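Local coordinates for protein decaprenyl diphosphate synthase (Rhodobacter capsulatus, PDB 3MZV) that probably makes a long all-trans polyprenyl diphosphate, with magnesium as cofactor, by adding isopentenyl diphosphate units to farnesyl diphosphate, for the side chains of isoprenoid quinones, at residues A80-I85 with S128-M132; N137-I143 with E189-I194. All coordinates share one frame; numbering follows the deposited sequence. Where two conformers were deposited one is given.

Contact 1 (A80-I85 with S128-M132)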
loop_
_atom_site.group_PDB
_atom_site.type_symbol
_atom_site.label_atom_id
_atom_site.label_comp_id
_atom_site.label_asym_id
_atom_site.label_seq_id
_atom_site.Cartn_x
_atom_site.Cartn_y
_atom_site.Cartn_z
ATOM N N ALA B 80 -7.669 11.313 10.352
ATOM C CA ALA B 80 -7.552 11.324 8.895
ATOM C C ALA B 80 -6.702 10.119 8.378
ATOM O O ALA B 80 -7.051 9.445 7.421
ATOM C CB ALA B 80 -6.992 12.609 8.421
ATOM N N THR B 81 -5.609 9.827 9.072
ATOM C CA THR B 81 -4.759 8.722 8.697
ATOM C C THR B 81 -5.476 7.382 8.813
ATOM O O THR B 81 -5.421 6.553 7.900
ATOM C CB THR B 81 -3.408 8.697 9.550
ATOM O OG1 THR B 81 -2.680 9.919 9.370
ATOM C CG2 THR B 81 -2.562 7.502 9.156
ATOM N N VAL B 82 -6.196 7.185 9.900
ATOM C CA VAL B 82 -7.029 5.992 10.083
ATOM C C VAL B 82 -8.045 5.852 8.923
ATOM O O VAL B 82 -8.219 4.789 8.363
ATOM C CB VAL B 82 -7.747 6.072 11.439
ATOM C CG1 VAL B 82 -8.885 5.066 11.524
ATOM C CG2 VAL B 82 -6.741 5.815 12.557
ATOM N N GLU B 83 -8.657 6.938 8.520
ATOM C CA GLU B 83 -9.586 6.869 7.435
ATOM C C GLU B 83 -8.914 6.609 6.097
ATOM O O GLU B 83 -9.457 5.849 5.286
ATOM C CB GLU B 83 -10.385 8.145 7.342
ATOM C CG GLU B 83 -11.559 7.984 6.387
ATOM C CD GLU B 83 -12.737 7.240 6.962
ATOM O OE1 GLU B 83 -12.577 6.207 7.669
ATOM O OE2 GLU B 83 -13.874 7.691 6.669
ATOM N N PHE B 84 -7.765 7.262 5.852
ATOM C CA PHE B 84 -6.973 6.969 4.640
ATOM C C PHE B 84 -6.610 5.477 4.565
ATOM O O PHE B 84 -6.714 4.848 3.503
ATOM C CB PHE B 84 -5.693 7.808 4.593
ATOM C CG PHE B 84 -5.880 9.216 4.045
ATOM C CD1 PHE B 84 -6.516 9.441 2.850
ATOM C CD2 PHE B 84 -5.311 10.291 4.703
ATOM C CE1 PHE B 84 -6.617 10.734 2.322
ATOM C CE2 PHE B 84 -5.367 11.564 4.183
ATOM C CZ PHE B 84 -6.044 11.786 2.984
ATOM N N ILE B 85 -6.158 4.908 5.675
ATOM C CA ILE B 85 -5.804 3.502 5.704
ATOM C C ILE B 85 -7.020 2.621 5.397
ATOM O O ILE B 85 -6.943 1.683 4.588
ATOM C CB ILE B 85 -5.148 3.104 7.060
ATOM C CG1 ILE B 85 -3.772 3.776 7.194
ATOM C CG2 ILE B 85 -5.005 1.611 7.163
ATOM C CD1 ILE B 85 -3.229 3.752 8.623
ATOM N N SER B 128 -0.897 9.316 3.828
ATOM C CA SER B 128 -1.305 9.230 5.203
ATOM C C SER B 128 -0.107 9.117 6.133
ATOM O O SER B 128 -0.124 9.707 7.212
ATOM C CB SER B 128 -2.314 8.119 5.424
ATOM O OG SER B 128 -1.752 6.829 5.593
ATOM N N PHE B 129 0.916 8.347 5.742
ATOM C CA PHE B 129 2.124 8.323 6.553
ATOM C C PHE B 129 2.914 9.614 6.506
ATOM O O PHE B 129 3.465 10.017 7.502
ATOM C CB PHE B 129 2.934 7.055 6.307
ATOM C CG PHE B 129 2.382 5.936 7.076
ATOM C CD1 PHE B 129 1.270 5.286 6.615
ATOM C CD2 PHE B 129 2.876 5.633 8.367
ATOM C CE1 PHE B 129 0.687 4.286 7.350
ATOM C CE2 PHE B 129 2.307 4.636 9.091
ATOM C CZ PHE B 129 1.193 3.963 8.576
ATOM N N GLN B 130 2.940 10.281 5.364
ATOM C CA GLN B 130 3.573 11.567 5.265
ATOM C C GLN B 130 2.929 12.522 6.247
ATOM O O GLN B 130 3.637 13.210 7.008
ATOM C CB GLN B 130 3.478 12.100 3.839
ATOM C CG GLN B 130 4.277 13.340 3.597
ATOM C CD GLN B 130 4.034 13.907 2.217
ATOM O OE1 GLN B 130 2.975 13.668 1.597
ATOM N NE2 GLN B 130 4.994 14.667 1.730
ATOM N N LEU B 131 1.593 12.529 6.246
ATOM C CA LEU B 131 0.813 13.352 7.151
ATOM C C LEU B 131 1.155 13.086 8.630
ATOM O O LEU B 131 1.343 14.047 9.396
ATOM C CB LEU B 131 -0.662 13.085 6.898
ATOM C CG LEU B 131 -1.691 13.750 7.824
ATOM C CD1 LEU B 131 -1.512 15.251 7.840
ATOM C CD2 LEU B 131 -3.074 13.386 7.404
ATOM N N MET B 132 1.306 11.798 8.997
ATOM C CA MET B 132 1.601 11.440 10.380
ATOM C C MET B 132 2.887 12.031 10.918
ATOM O O MET B 132 2.976 12.275 12.117
ATOM C CB MET B 132 1.625 9.936 10.531
ATOM C CG MET B 132 0.276 9.348 10.510
ATOM S SD MET B 132 -0.745 10.114 11.732
ATOM C CE MET B 132 0.291 9.671 13.131
#

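Contact 2 (N137-I143 with E189-I194)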
loop_
_atom_site.group_PDB
_atom_site.type_symbol
_atom_site.label_atom_id
_atom_site.label_comp_id
_atom_site.label_asym_id
_atom_site.label_seq_id
_atom_site.Cartn_x
_atom_site.Cartn_y
_atom_site.Cartn_z
ATOM N N ASN B 137 5.213 12.245 16.476
ATOM C CA ASN B 137 5.072 11.155 17.427
ATOM C C ASN B 137 5.392 9.828 16.712
ATOM O O ASN B 137 4.579 9.323 15.899
ATOM C CB ASN B 137 3.656 11.167 18.036
ATOM C CG ASN B 137 3.508 10.241 19.186
ATOM O OD1 ASN B 137 3.648 9.041 19.060
ATOM N ND2 ASN B 137 3.196 10.796 20.337
ATOM N N MET B 138 6.567 9.257 16.993
ATOM C CA MET B 138 6.959 7.999 16.396
ATOM C C MET B 138 6.108 6.826 16.904
ATOM O O MET B 138 5.804 5.929 16.155
ATOM C CB MET B 138 8.485 7.714 16.597
ATOM C CG MET B 138 9.037 7.290 17.946
ATOM S SD MET B 138 10.946 7.238 18.006
ATOM C CE MET B 138 11.297 5.462 17.840
ATOM N N ARG B 139 5.730 6.828 18.169
ATOM C CA ARG B 139 4.961 5.745 18.720
ATOM C C ARG B 139 3.638 5.489 17.963
ATOM O O ARG B 139 3.365 4.331 17.625
ATOM C CB ARG B 139 4.677 5.981 20.211
ATOM C CG ARG B 139 3.988 4.851 20.854
ATOM C CD ARG B 139 3.857 5.059 22.387
ATOM N NE ARG B 139 3.014 4.022 22.991
ATOM C CZ ARG B 139 2.458 4.114 24.203
ATOM N NH1 ARG B 139 2.663 5.195 24.933
ATOM N NH2 ARG B 139 1.694 3.145 24.677
ATOM N N VAL B 140 2.848 6.530 17.673
ATOM C CA VAL B 140 1.567 6.329 17.000
ATOM C C VAL B 140 1.785 5.911 15.533
ATOM O O VAL B 140 1.017 5.144 14.937
ATOM C CB VAL B 140 0.605 7.571 17.125
ATOM C CG1 VAL B 140 0.328 7.839 18.606
ATOM C CG2 VAL B 140 1.205 8.841 16.472
ATOM N N MET B 141 2.863 6.378 14.957
ATOM C CA MET B 141 3.230 5.974 13.632
ATOM C C MET B 141 3.552 4.494 13.573
ATOM O O MET B 141 3.135 3.823 12.647
ATOM C CB MET B 141 4.462 6.762 13.112
ATOM C CG MET B 141 4.194 8.248 12.879
ATOM S SD MET B 141 5.613 9.171 12.102
ATOM C CE MET B 141 5.642 8.459 10.446
ATOM N N GLU B 142 4.349 3.996 14.522
ATOM C CA GLU B 142 4.652 2.596 14.564
ATOM C C GLU B 142 3.366 1.760 14.730
ATOM O O GLU B 142 3.211 0.729 14.098
ATOM C CB GLU B 142 5.657 2.307 15.717
ATOM C CG GLU B 142 6.196 0.874 15.811
ATOM C CD GLU B 142 5.250 -0.208 16.375
ATOM O OE1 GLU B 142 4.317 0.090 17.132
ATOM O OE2 GLU B 142 5.484 -1.386 16.036
ATOM N N ILE B 143 2.457 2.221 15.568
ATOM C CA ILE B 143 1.190 1.530 15.795
ATOM C C ILE B 143 0.335 1.441 14.535
ATOM O O ILE B 143 -0.218 0.396 14.232
ATOM C CB ILE B 143 0.409 2.250 16.920
ATOM C CG1 ILE B 143 1.093 1.901 18.270
ATOM C CG2 ILE B 143 -1.110 1.884 16.909
ATOM C CD1 ILE B 143 0.555 2.578 19.531
ATOM N N GLU B 189 -6.471 3.448 20.466
ATOM C CA GLU B 189 -5.188 3.481 21.143
ATOM C C GLU B 189 -4.396 4.771 20.831
ATOM O O GLU B 189 -3.844 5.380 21.722
ATOM C CB GLU B 189 -4.352 2.291 20.706
ATOM C CG GLU B 189 -3.019 2.122 21.450
ATOM C CD GLU B 189 -2.187 0.881 21.071
ATOM O OE1 GLU B 189 -2.237 0.408 19.929
ATOM O OE2 GLU B 189 -1.465 0.372 21.964
ATOM N N VAL B 190 -4.333 5.160 19.560
ATOM C CA VAL B 190 -3.524 6.326 19.167
ATOM C C VAL B 190 -4.152 7.593 19.674
ATOM O O VAL B 190 -3.453 8.546 19.948
ATOM C CB VAL B 190 -3.215 6.427 17.676
ATOM C CG1 VAL B 190 -2.393 5.235 17.264
ATOM C CG2 VAL B 190 -4.462 6.610 16.847
ATOM N N GLY B 191 -5.476 7.615 19.823
ATOM C CA GLY B 191 -6.132 8.772 20.418
ATOM C C GLY B 191 -5.758 8.931 21.901
ATOM O O GLY B 191 -5.558 10.043 22.396
ATOM N N GLY B 192 -5.758 7.830 22.646
ATOM C CA GLY B 192 -5.251 7.859 24.003
ATOM C C GLY B 192 -3.789 8.312 24.092
ATOM O O GLY B 192 -3.404 9.074 24.986
ATOM N N ILE B 193 -2.961 7.840 23.188
ATOM C CA ILE B 193 -1.522 8.177 23.236
ATOM C C ILE B 193 -1.277 9.622 22.909
ATOM O O ILE B 193 -0.515 10.310 23.594
ATOM C CB ILE B 193 -0.692 7.285 22.289
ATOM C CG1 ILE B 193 -0.717 5.854 22.824
ATOM C CG2 ILE B 193 0.742 7.852 22.078
ATOM C CD1 ILE B 193 -0.146 4.771 21.853
ATOM N N ILE B 194 -1.931 10.125 21.869
ATOM C CA ILE B 194 -1.710 11.491 21.492
ATOM C C ILE B 194 -2.159 12.453 22.617
ATOM O O ILE B 194 -1.595 13.558 22.778
ATOM C CB ILE B 194 -2.330 11.842 20.130
ATOM C CG1 ILE B 194 -1.567 12.959 19.438
ATOM C CG2 ILE B 194 -3.777 12.263 20.282
ATOM C CD1 ILE B 194 -0.099 12.555 18.907
HETATM O O HOH W 1 0.941 0.927 22.980
#

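Contact 1 (A80-I85 with S128-M132)
Thr81 and Ser128 face each other where segments 80-85 and 128-132 come nearest in the backbone, their CA atoms 4.9 Å apart. The two helical segments are nearly antiparallel, at 166°, with axes 9.3 Å apart, and small residues suit this spacing because they let the backbones approach. The tight part of the contact lies around this pair. Thr81 CG2 packs on Ser128 OG at 3.7 Å, and Ser128 presents its CB to Phe84 CB at 3.5 Å. Met132 is modelled in two conformers; in one of them its CG and SD lie against Thr81. With OG1 beside its own backbone N (chi1 -59°), the threonine hydroxyl can bond to His77 O one turn earlier; Ser128 OG likewise bonds to Phe125 O. Both hydroxyls are thus satisfied within their own helices, and no hydrogen bond crosses the contact.

The packing is looser on the flanks. Leu131 CD2 lies near the plane of the Phe84 ring, at its edge, 4.4 Å from CE2, and meets Ala80 CB at 4.1 Å. On another flank Ile85 CD1 reaches Phe129 CE1 at 4.2 Å. All the touching residues are buried, so the contrast is one of close against looser packing. Gln130 points away from segment 80-85, its NE2 bonding to Glu142 OE2 of the second subunit. In the all-helical fold of the trans-prenyltransferases, helix 19-32 covers Ala80, Phe84 and Leu131, while helix 138-161 packs against Thr81, Ile85, Phe129 and Met132.

Contact 2 (N137-I143 with E189-I194)
Helix 138-143 and helix 189-194 run antiparallel at 175°, with axes 9.9 Å apart and Val140 and Val190 nearest in the backbone, their CA atoms 5.5 Å apart. Asn137 is the N-cap of the first helix: its OD1 accepts from Val140 N at 3.0 Å, the donor tilted 26° from the carbonyl plane. CG stands anti to the backbone N (chi1 -170°), which puts the amide within reach of that N-H, while Ile194 CD1 touches its ND2 and CB. Beta-branched residues, stiff and compact, fill the middle. Val140 CG1 meets Ile193 CG2 at 3.5 Å, and Val190 CG1 touches both Val140 CB and Ile143 CG2. Ile143 and Ile193 meet tip to tip, CD1 to CD1, at a tight 3.3 Å.

This antiparallel pairing belongs to the helical bundle of the FPP/GGPP synthase family, with Leu78 of helix 74-96 packing against both Val140 and Val190. Toward the surface Arg139 and Glu189 lay flat parts of their side chains against the isoleucines while their charged ends take polar partners. Ile193 CD1 sits 3.3 Å above one face of the Arg139 guanidinium, offset toward its rim, nearest NE. A water at the edge of that group links Arg139 NH2 to Glu189 OE2, 5.0 Å apart, and Arg139 NH2 also forms a salt bridge with Glu199. Glu189 lays its carboxylate beside Ile143, OE1 being 3.5 Å from CG2.

After four earlier helices the chain runs through helix 74-96 and returns along helix 114-133, where contact 1 closes a loop with 42 residues between its segments. A short turn then leads into helix 138-161, and contact 2 closes the next loop, of 45 residues, on the end of helix 169-194. The two loops follow in series and neither nest nor cross. Their centres lie 12 Å apart and they touch directly: Phe129 CE2 approaches Met141 O at 3.7 Å, and Met132, in one of its two modelled conformers, packs its CE on Val140 CG2. Together they tie four helices into one part of the bundle, beside the second subunit, where Phe129 and Met141 each meet their counterparts.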